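Local coordinates for protein putative isochorismatase (Burkholderia xenovorans, PDB 3OQP) that is probably a hydrolase of the isochorismatase family, related to nicotinamidases, whose natural substrate is not established, at residues N128-H132 against S133-V137; K89-S93 against A94-T98; G102-A106 against R107-T111. All blocks are in the same frame, centred on the assembly; numbering follows the deposited sequence.

Contact 1: residues N128-H132 against S133-V137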
ATOM      1  N   ASN A 128      -1.376   5.648  -2.825  1.00 10.41           N
ATOM      2  CA  ASN A 128      -0.721   6.102  -1.604  1.00 10.67           C
ATOM      3  C   ASN A 128      -0.136   7.491  -1.815  1.00 11.91           C
ATOM      4  O   ASN A 128      -0.329   8.392  -0.979  1.00 12.22           O
ATOM      5  CB  ASN A 128       0.415   5.148  -1.184  1.00 13.54           C
ATOM      6  CG  ASN A 128       1.110   5.603   0.115  1.00 17.00           C
ATOM      7  OD1 ASN A 128       0.417   5.725   1.071  1.00 14.26           O
ATOM      8  ND2 ASN A 128       2.460   5.883   0.130  1.00 20.48           N
ATOM      9  N   HIS A 129       0.525   7.703  -2.953  1.00 11.55           N
ATOM     10  CA  HIS A 129       1.078   9.006  -3.271  1.00 11.83           C
ATOM     11  C   HIS A 129      -0.050  10.030  -3.411  1.00 11.44           C
ATOM     12  O   HIS A 129       0.032  11.146  -2.884  1.00 11.40           O
ATOM     13  CB  HIS A 129       1.940   8.938  -4.528  1.00 12.13           C
ATOM     14  CG  HIS A 129       3.337   8.486  -4.266  1.00 12.65           C
ATOM     15  ND1 HIS A 129       4.047   7.709  -5.159  1.00 12.28           N
ATOM     16  CD2 HIS A 129       4.198   8.795  -3.268  1.00 16.39           C
ATOM     17  CE1 HIS A 129       5.260   7.512  -4.682  1.00 12.12           C
ATOM     18  NE2 HIS A 129       5.391   8.169  -3.548  1.00 15.83           N
ATOM     19  N   ALA A 130      -1.075   9.680  -4.177  1.00 10.67           N
ATOM     20  CA  ALA A 130      -2.196  10.609  -4.379  1.00 10.60           C
ATOM     21  C   ALA A 130      -2.834  11.087  -3.092  1.00  9.59           C
ATOM     22  O   ALA A 130      -3.027  12.297  -2.902  1.00 11.50           O
ATOM     23  CB  ALA A 130      -3.284   9.992  -5.301  1.00 11.24           C
ATOM     24  N   VAL A 131      -3.149  10.132  -2.214  1.00  9.79           N
ATOM     25  CA  VAL A 131      -3.797  10.473  -0.929  1.00 11.23           C
ATOM     26  C   VAL A 131      -2.918  11.433  -0.107  1.00 12.16           C
ATOM     27  O   VAL A 131      -3.408  12.409   0.447  1.00 12.54           O
ATOM     28  CB  VAL A 131      -4.130   9.189  -0.100  1.00 11.94           C
ATOM     29  CG1 VAL A 131      -4.515   9.549   1.374  1.00 14.82           C
ATOM     30  CG2 VAL A 131      -5.176   8.392  -0.855  1.00 12.79           C
ATOM     31  N   HIS A 132      -1.631  11.133  -0.015  1.00 11.40           N
ATOM     32  CA  HIS A 132      -0.752  11.945   0.827  1.00 11.28           C
ATOM     33  C   HIS A 132      -0.392  13.275   0.174  1.00 12.83           C
ATOM     34  O   HIS A 132       0.149  14.162   0.859  1.00 16.23           O
ATOM     35  CB  HIS A 132       0.497  11.147   1.210  1.00 11.78           C
ATOM     36  CG  HIS A 132       0.226  10.084   2.199  1.00 12.45           C
ATOM     37  ND1 HIS A 132      -0.131   8.802   1.842  1.00 11.64           N
ATOM     38  CD2 HIS A 132       0.257  10.116   3.549  1.00 13.41           C
ATOM     39  CE1 HIS A 132      -0.326   8.108   2.941  1.00 10.49           C
ATOM     40  NE2 HIS A 132      -0.075   8.872   3.986  1.00 12.18           N
ATOM     41  N   SER A 133      -0.761  13.462  -1.085  1.00 12.95           N
ATOM     42  CA  SER A 133      -0.657  14.748  -1.802  0.70 13.85           C
ATOM     43  C   SER A 133      -1.937  15.597  -1.665  1.00 14.11           C
ATOM     44  O   SER A 133      -1.985  16.728  -2.107  1.00 16.34           O
ATOM     45  CB  SER A 133      -0.343  14.568  -3.285  0.70 15.24           C
ATOM     46  OG  SER A 133      -1.503  14.308  -4.083  0.70 14.34           O
ATOM     47  N   GLY A 134      -2.972  15.041  -1.074  1.00 14.32           N
ATOM     48  CA  GLY A 134      -4.222  15.764  -0.951  1.00 14.87           C
ATOM     49  C   GLY A 134      -5.314  15.500  -1.972  1.00 14.95           C
ATOM     50  O   GLY A 134      -6.347  16.162  -1.953  1.00 15.58           O
ATOM     51  N   LEU A 135      -5.101  14.554  -2.857  1.00 12.90           N
ATOM     52  CA  LEU A 135      -6.160  14.184  -3.813  1.00 12.20           C
ATOM     53  C   LEU A 135      -7.117  13.201  -3.158  1.00 12.25           C
ATOM     54  O   LEU A 135      -6.692  12.350  -2.359  1.00 14.07           O
ATOM     55  CB  LEU A 135      -5.542  13.518  -5.036  1.00 13.00           C
ATOM     56  CG  LEU A 135      -4.744  14.389  -5.986  1.00 12.52           C
ATOM     57  CD1 LEU A 135      -3.991  13.520  -6.990  1.00 15.20           C
ATOM     58  CD2 LEU A 135      -5.777  15.276  -6.687  1.00 17.95           C
ATOM     59  N   ALA A 136      -8.408  13.312  -3.495  1.00 11.18           N
ATOM     60  CA  ALA A 136      -9.342  12.228  -3.236  1.00 11.52           C
ATOM     61  C   ALA A 136      -9.079  11.152  -4.264  1.00 10.27           C
ATOM     62  O   ALA A 136      -8.625  11.470  -5.379  1.00 11.13           O
ATOM     63  CB  ALA A 136     -10.756  12.758  -3.345  1.00 11.95           C
ATOM     64  N   VAL A 137      -9.331   9.898  -3.920  1.00 10.48           N
ATOM     65  CA  VAL A 137      -9.047   8.800  -4.811  1.00 10.49           C
ATOM     66  C   VAL A 137     -10.269   7.894  -4.871  1.00  9.92           C
ATOM     67  O   VAL A 137     -10.982   7.701  -3.855  1.00 10.19           O
ATOM     68  CB  VAL A 137      -7.857   7.963  -4.326  1.00 10.94           C
ATOM     69  CG1 VAL A 137      -7.633   6.722  -5.256  1.00 12.53           C
ATOM     70  CG2 VAL A 137      -6.607   8.830  -4.265  1.00 13.18           C
TER

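Contact 2: residues K89-S93 against A94-T98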
ATOM      1  N   LYS A  89       6.439   4.821 -16.865  1.00 11.69           N
ATOM      2  CA  LYS A  89       7.068   4.629 -15.555  1.00 12.14           C
ATOM      3  C   LYS A  89       7.874   3.319 -15.537  1.00 12.38           C
ATOM      4  O   LYS A  89       7.665   2.439 -16.373  1.00 12.72           O
ATOM      5  CB  LYS A  89       6.046   4.648 -14.403  1.00 11.82           C
ATOM      6  CG  LYS A  89       5.122   3.450 -14.412  1.00 11.47           C
ATOM      7  CD  LYS A  89       4.081   3.545 -13.301  1.00 11.03           C
ATOM      8  CE  LYS A  89       3.259   2.297 -13.191  1.00 13.35           C
ATOM      9  NZ  LYS A  89       4.018   1.122 -12.712  1.00 13.39           N
ATOM     10  N   SER A  90       8.764   3.237 -14.554  0.70 12.10           N
ATOM     11  CA  SER A  90       9.600   2.086 -14.247  0.70 13.41           C
ATOM     12  C   SER A  90       9.631   1.789 -12.738  0.70 13.81           C
ATOM     13  O   SER A  90      10.551   1.128 -12.247  0.70 15.18           O
ATOM     14  CB  SER A  90      11.016   2.360 -14.766  0.70 14.23           C
ATOM     15  OG  SER A  90      11.002   2.328 -16.157  0.70 15.36           O
ATOM     16  N   LEU A  91       8.710   2.398 -11.994  1.00 13.73           N
ATOM     17  CA  LEU A  91       8.489   2.162 -10.590  1.00 12.14           C
ATOM     18  C   LEU A  91       6.996   1.889 -10.406  1.00 10.85           C
ATOM     19  O   LEU A  91       6.227   2.224 -11.284  1.00 11.33           O
ATOM     20  CB  LEU A  91       8.830   3.425  -9.747  1.00 13.04           C
ATOM     21  CG  LEU A  91      10.294   3.816  -9.709  1.00 13.61           C
ATOM     22  CD1 LEU A  91      10.433   5.181  -9.070  1.00 15.89           C
ATOM     23  CD2 LEU A  91      11.071   2.744  -8.951  1.00 14.45           C
ATOM     24  N   PRO A  92       6.593   1.312  -9.260  1.00 11.05           N
ATOM     25  CA  PRO A  92       5.170   1.080  -9.044  1.00 11.63           C
ATOM     26  C   PRO A  92       4.283   2.317  -9.150  1.00 10.25           C
ATOM     27  O   PRO A  92       3.295   2.312  -9.900  1.00 10.35           O
ATOM     28  CB  PRO A  92       5.129   0.411  -7.653  1.00 12.39           C
ATOM     29  CG  PRO A  92       6.509  -0.247  -7.580  1.00 10.81           C
ATOM     30  CD  PRO A  92       7.446   0.694  -8.229  1.00  9.21           C
ATOM     31  N   SER A  93       4.706   3.413  -8.529  1.00  9.45           N
ATOM     32  CA  SER A  93       3.890   4.614  -8.542  1.00  9.49           C
ATOM     33  C   SER A  93       4.043   5.408  -9.862  1.00  9.70           C
ATOM     34  O   SER A  93       5.140   5.649 -10.358  1.00 11.33           O
ATOM     35  CB  SER A  93       4.300   5.556  -7.434  1.00 10.48           C
ATOM     36  OG  SER A  93       3.600   6.796  -7.574  1.00 12.35           O
ATOM     37  N   ALA A  94       2.911   5.818 -10.430  1.00 10.06           N
ATOM     38  CA  ALA A  94       2.829   6.632 -11.625  1.00 10.49           C
ATOM     39  C   ALA A  94       3.201   8.091 -11.346  1.00  9.86           C
ATOM     40  O   ALA A  94       3.423   8.841 -12.299  1.00 11.17           O
ATOM     41  CB  ALA A  94       1.440   6.570 -12.221  1.00 10.80           C
ATOM     42  N   PHE A  95       3.393   8.474 -10.084  1.00  9.63           N
ATOM     43  CA  PHE A  95       3.792   9.844  -9.760  1.00 10.23           C
ATOM     44  C   PHE A  95       5.279  10.095  -9.702  1.00 11.11           C
ATOM     45  O   PHE A  95       5.699  11.180 -10.051  1.00 10.89           O
ATOM     46  CB  PHE A  95       3.207  10.226  -8.388  1.00 10.51           C
ATOM     47  CG  PHE A  95       1.714  10.528  -8.382  1.00 10.38           C
ATOM     48  CD1 PHE A  95       1.261  11.774  -8.755  1.00 11.66           C
ATOM     49  CD2 PHE A  95       0.794   9.580  -8.029  1.00 10.29           C
ATOM     50  CE1 PHE A  95      -0.082  12.086  -8.753  1.00 12.59           C
ATOM     51  CE2 PHE A  95      -0.588   9.868  -8.026  1.00 11.36           C
ATOM     52  CZ  PHE A  95      -1.020  11.104  -8.362  1.00 12.24           C
ATOM     53  N   THR A  96       6.026   9.151  -9.172  1.00 11.49           N
ATOM     54  CA  THR A  96       7.433   9.433  -8.846  1.00 11.87           C
ATOM     55  C   THR A  96       8.288   9.802 -10.028  1.00 12.83           C
ATOM     56  O   THR A  96       8.500   9.026 -10.914  1.00 13.18           O
ATOM     57  CB  THR A  96       8.094   8.273  -8.098  1.00 12.28           C
ATOM     58  OG1 THR A  96       7.266   7.926  -6.983  1.00 13.18           O
ATOM     59  CG2 THR A  96       9.546   8.554  -7.667  1.00 14.92           C
ATOM     60  N   GLY A  97       8.678  11.064 -10.010  1.00 13.56           N
ATOM     61  CA  GLY A  97       9.516  11.647 -10.982  1.00 14.97           C
ATOM     62  C   GLY A  97       8.836  12.014 -12.288  1.00 14.94           C
ATOM     63  O   GLY A  97       9.535  12.456 -13.192  1.00 17.52           O
ATOM     64  N   THR A  98       7.518  11.802 -12.405  1.00 11.80           N
ATOM     65  CA  THR A  98       6.800  11.987 -13.682  1.00 12.01           C
ATOM     66  C   THR A  98       6.134  13.346 -13.734  1.00 10.59           C
ATOM     67  O   THR A  98       6.211  14.123 -12.768  1.00 12.72           O
ATOM     68  CB  THR A  98       5.755  10.878 -13.887  1.00 11.89           C
ATOM     69  OG1 THR A  98       4.627  11.134 -13.037  1.00 11.21           O
ATOM     70  CG2 THR A  98       6.342   9.441 -13.613  1.00 13.19           C
TER
HETATM   71  O   HOH W   1       7.429   6.607 -11.547  1.00 16.43           O

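Contact 3: residues G102-A106 against R107-T111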
ATOM      1  N   GLY A 102       1.678  17.463 -11.738  1.00 10.59           N
ATOM      2  CA  GLY A 102       1.526  18.772 -12.391  1.00 11.27           C
ATOM      3  C   GLY A 102       0.417  18.791 -13.438  1.00 11.14           C
ATOM      4  O   GLY A 102      -0.348  19.733 -13.544  1.00 11.06           O
ATOM      5  N   TRP A 103       0.304  17.703 -14.191  1.00  9.03           N
ATOM      6  CA  TRP A 103      -0.656  17.657 -15.274  1.00  9.91           C
ATOM      7  C   TRP A 103      -2.056  17.691 -14.697  1.00 10.76           C
ATOM      8  O   TRP A 103      -2.954  18.391 -15.190  1.00 11.91           O
ATOM      9  CB  TRP A 103      -0.421  16.434 -16.180  1.00 10.76           C
ATOM     10  CG  TRP A 103      -1.254  16.433 -17.422  1.00 11.25           C
ATOM     11  CD1 TRP A 103      -0.880  16.951 -18.634  1.00 15.53           C
ATOM     12  CD2 TRP A 103      -2.553  15.868 -17.597  1.00 12.69           C
ATOM     13  NE1 TRP A 103      -1.888  16.788 -19.542  1.00 16.93           N
ATOM     14  CE2 TRP A 103      -2.936  16.148 -18.938  1.00 13.58           C
ATOM     15  CE3 TRP A 103      -3.464  15.270 -16.745  1.00 12.22           C
ATOM     16  CZ2 TRP A 103      -4.156  15.778 -19.446  1.00 15.81           C
ATOM     17  CZ3 TRP A 103      -4.698  14.890 -17.285  1.00 15.69           C
ATOM     18  CH2 TRP A 103      -5.001  15.131 -18.611  1.00 15.64           C
ATOM     19  N   LEU A 104      -2.271  16.852 -13.676  1.00 10.35           N
ATOM     20  CA  LEU A 104      -3.528  16.843 -12.944  1.00  9.86           C
ATOM     21  C   LEU A 104      -3.883  18.200 -12.353  1.00 10.36           C
ATOM     22  O   LEU A 104      -5.013  18.696 -12.463  1.00 10.90           O
ATOM     23  CB  LEU A 104      -3.492  15.761 -11.852  1.00 11.13           C
ATOM     24  CG  LEU A 104      -3.380  14.288 -12.286  1.00 11.45           C
ATOM     25  CD1 LEU A 104      -3.144  13.432 -11.061  1.00 10.43           C
ATOM     26  CD2 LEU A 104      -4.602  13.801 -13.119  1.00 12.81           C
ATOM     27  N   ALA A 105      -2.910  18.844 -11.687  1.00 10.61           N
ATOM     28  CA  ALA A 105      -3.154  20.133 -11.051  1.00 11.02           C
ATOM     29  C   ALA A 105      -3.545  21.216 -12.031  1.00 11.73           C
ATOM     30  O   ALA A 105      -4.424  22.026 -11.745  1.00 12.79           O
ATOM     31  CB  ALA A 105      -1.968  20.541 -10.205  1.00 11.36           C
ATOM     32  N   ALA A 106      -2.978  21.131 -13.227  1.00 11.40           N
ATOM     33  CA  ALA A 106      -3.219  22.101 -14.301  1.00 12.85           C
ATOM     34  C   ALA A 106      -4.648  21.949 -14.835  1.00 13.66           C
ATOM     35  O   ALA A 106      -5.137  22.803 -15.563  1.00 16.22           O
ATOM     36  CB  ALA A 106      -2.159  21.953 -15.449  1.00 12.32           C
ATOM     37  N   ARG A 107      -5.320  20.852 -14.490  1.00 13.41           N
ATOM     38  CA  ARG A 107      -6.683  20.574 -14.967  1.00 12.92           C
ATOM     39  C   ARG A 107      -7.668  20.589 -13.805  1.00 11.45           C
ATOM     40  O   ARG A 107      -8.814  20.071 -13.881  1.00 12.15           O
ATOM     41  CB  ARG A 107      -6.682  19.255 -15.747  1.00 14.55           C
ATOM     42  CG  ARG A 107      -6.202  19.562 -17.121  1.00 17.22           C
ATOM     43  CD  ARG A 107      -5.527  18.496 -17.711  1.00 18.69           C
ATOM     44  NE  ARG A 107      -5.002  18.945 -19.000  1.00 20.16           N
ATOM     45  CZ  ARG A 107      -3.771  19.440 -19.157  1.00 18.70           C
ATOM     46  NH1 ARG A 107      -2.909  19.499 -18.135  1.00 16.97           N
ATOM     47  NH2 ARG A 107      -3.356  19.782 -20.355  1.00 19.39           N
ATOM     48  N   GLN A 108      -7.209  21.150 -12.704  1.00 11.64           N
ATOM     49  CA  GLN A 108      -8.077  21.287 -11.529  1.00 12.49           C
ATOM     50  C   GLN A 108      -8.561  19.945 -10.925  1.00 11.52           C
ATOM     51  O   GLN A 108      -9.584  19.882 -10.246  1.00 11.96           O
ATOM     52  CB  GLN A 108      -9.406  22.109 -11.858  1.00 14.77           C
ATOM     53  CG  GLN A 108      -9.299  23.371 -12.561  1.00 17.10           C
ATOM     54  CD  GLN A 108     -10.540  24.203 -12.429  1.00 16.93           C
ATOM     55  OE1 GLN A 108     -11.665  23.842 -12.870  1.00 14.03           O
ATOM     56  NE2 GLN A 108     -10.339  25.361 -11.867  1.00 19.41           N
ATOM     57  N   ILE A 109      -7.839  18.860 -11.179  1.00  9.94           N
ATOM     58  CA  ILE A 109      -8.301  17.558 -10.698  1.00 10.16           C
ATOM     59  C   ILE A 109      -8.265  17.485  -9.185  1.00 11.12           C
ATOM     60  O   ILE A 109      -7.221  17.770  -8.572  1.00 12.41           O
ATOM     61  CB  ILE A 109      -7.441  16.437 -11.307  1.00 10.35           C
ATOM     62  CG1 ILE A 109      -7.486  16.487 -12.837  1.00 12.06           C
ATOM     63  CG2 ILE A 109      -7.826  15.044 -10.711  1.00 10.76           C
ATOM     64  CD1 ILE A 109      -8.869  16.413 -13.494  1.00 10.60           C
ATOM     65  N   ASP A 110      -9.384  17.092  -8.566  1.00 11.04           N
ATOM     66  CA  ASP A 110      -9.448  16.909  -7.138  1.00 10.99           C
ATOM     67  C   ASP A 110      -9.650  15.440  -6.779  1.00 10.44           C
ATOM     68  O   ASP A 110      -9.534  15.079  -5.584  1.00 12.38           O
ATOM     69  CB  ASP A 110     -10.477  17.822  -6.427  1.00 11.08           C
ATOM     70  CG  ASP A 110     -11.912  17.579  -6.791  1.00 13.01           C
ATOM     71  OD1 ASP A 110     -12.258  16.562  -7.436  1.00 12.07           O
ATOM     72  OD2 ASP A 110     -12.731  18.460  -6.398  1.00 14.19           O
ATOM     73  N   THR A 111      -9.910  14.591  -7.776  1.00  9.94           N
ATOM     74  CA  THR A 111     -10.304  13.193  -7.579  1.00 10.01           C
ATOM     75  C   THR A 111      -9.664  12.336  -8.654  1.00 10.75           C
ATOM     76  O   THR A 111      -9.880  12.595  -9.834  1.00 11.27           O
ATOM     77  CB  THR A 111     -11.840  13.023  -7.628  1.00 10.71           C
ATOM     78  OG1 THR A 111     -12.434  13.919  -6.703  1.00 12.74           O
ATOM     79  CG2 THR A 111     -12.297  11.620  -7.279  1.00 11.56           C
TER

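Contact 1: residues N128-H132 against S133-V137
A Schellman motif ends helix 124-132 here and turns the chain into strand 136-140, within a beta-alpha-beta unit of the parallel sheet. A130 and V131 present the carbonyls, and S133, G134 and L135 answer them. L135 N donates to A130 O at 3.1 Å. G134 N donates to V131 O, also at 3.1 Å. G134 has a positive phi, which carries the chain out of the helix. A130 O also takes S133 N. In the conformer of S133 described here, one of two, OG reaches the same oxygen at 2.8 Å, so it has a third donor in that conformer; the other conformer may differ.

Apolar groups pack across the turn. A130 CB meets V137 CG2 at 3.7 Å and L135 CD1 at 4.0 Å. V137 CG2, which lies beside its backbone N, also touches V131 CG2 at 3.7 Å; these two valine side chains cross at about a right angle. L112 and V114 of strand 111-115 pack against A130 and V137, respectively.

H132 turns outward to the dimer interface. Its NE2 is hydrogen-bonded to S93 N of the second subunit, and its ring meets H129 of that subunit edge-to-face. The other ring nitrogen fixes the ring's rotation. ND1 donates to N128 O at 2.9 Å and 162°, with that oxygen in the ring plane. H132 N donates to the same oxygen.

Contact 2: residues K89-S93 against A94-T98
Hydrogen bonds carry most of the contact between S93 and F95, in the loop that joins strand 85-89 to helix 100-105. F95 N donates to S93 OG at 3.0 Å and 159°, which forms an ST turn. OG can reach forward because it lies anti to the backbone N (chi1 173°). The same oxygen sits at the edge of the F95 ring, in its plane, and is also hydrogen-bonded to H129 ND1 of helix 124-132. F95 to T98 form a type II beta turn, with G97 at positive phi. T98 OG1 donates to A94 O at 2.7 Å, in the carbonyl plane and on a lone pair. One water ties the two halves of the loop by donating to S93 O at 2.8 Å and to T96 O at 2.7 Å.

The apolar contacts are fewer. L91 CD1 touches T96 CG2 at 3.8 Å, the two side chains crossing at about a right angle. K89 CD lies 3.7 Å from A94 CA.

K89 supplies the third kind of contact. Its chain is extended until a bend at chi4 (68°) turns NZ to the carbonyls of L91 and P92. NZ donates to L91 O at 2.9 Å, and it also bonds P92 O from above the carbonyl plane. Further partners are D13, by a salt bridge, N56, and the oxidised cysteine at position 122, modelled as 3-sulfinoalanine. This grouping is consistent with the Asp-Lys-Cys catalytic triad of the family. The loop carbonyls therefore probably help to hold the K89 amino group in place within that site.

Contact 3: residues G102-A106 against R107-T111
A chi1 of -172° swings the W103 indole away from its own backbone N, and R107 runs extended from CG to NE, with its CG beside the backbone N. These torsions lay the arginine over one face of the indole at the Schellman motif that ends helix 100-105. The guanidinium lies flat on the ring system, with centres 3.6 Å apart and planes only 7° from parallel. It is a cation-pi stack in which CZ sits over the five-membered ring. Further back along the chain, R107 CD sits over the six-membered ring, 3.5 Å from its centroid, in a CH-pi contact. Both rings are thus used by one side chain.

A hydrogen bond locks the stack. R107 NH1 donates to W103 O at 3.1 Å, with the oxygen close to the guanidinium plane. The flat group therefore uses its edge for the carbonyl and its face for the indole of the same residue. The W103 ring also stacks with H85.

The backbone bonds define the helix end. I109 N donates to L104 O at 3.1 Å and 165°, and Q108 N donates to A105 O at 3.1 Å. Q108 is the C-prime residue, with positive phi. R107 N also donates to L104 O, at 3.0 Å.

After the turn the chain heads for strand 111-115. I109 folds back on the helix, while A8 of strand 7-12 packs against both I109 and L104. I109 CG1 meets L104 CD2 at 4.0 Å and lies 3.3 Å from L104 O.

Contacts 1 and 3 are both helix ends that lead into neighbouring strands of the parallel sheet, with centres about 12 Å apart. A136 N lies 3.0 Å from D110 O, a probable hydrogen bond from the start of strand 136-140 to the residue just before strand 111-115. Contact 2 lies about 14 Å from contact 1 by centres; H129 ND1 reaches S93 OG at 2.6 Å. Contacts 2 and 3, centres about 17 Å apart, meet through F95 CE1 and L104 CD1 at 4.1 Å. Contact 2 carries the probable active-site lysine, whose side chain comes within about 3 Å, nearest atoms, of a bound tetraethylene glycol, probably from the crystallisation liquor. Contacts 1 and 2 both face the second subunit.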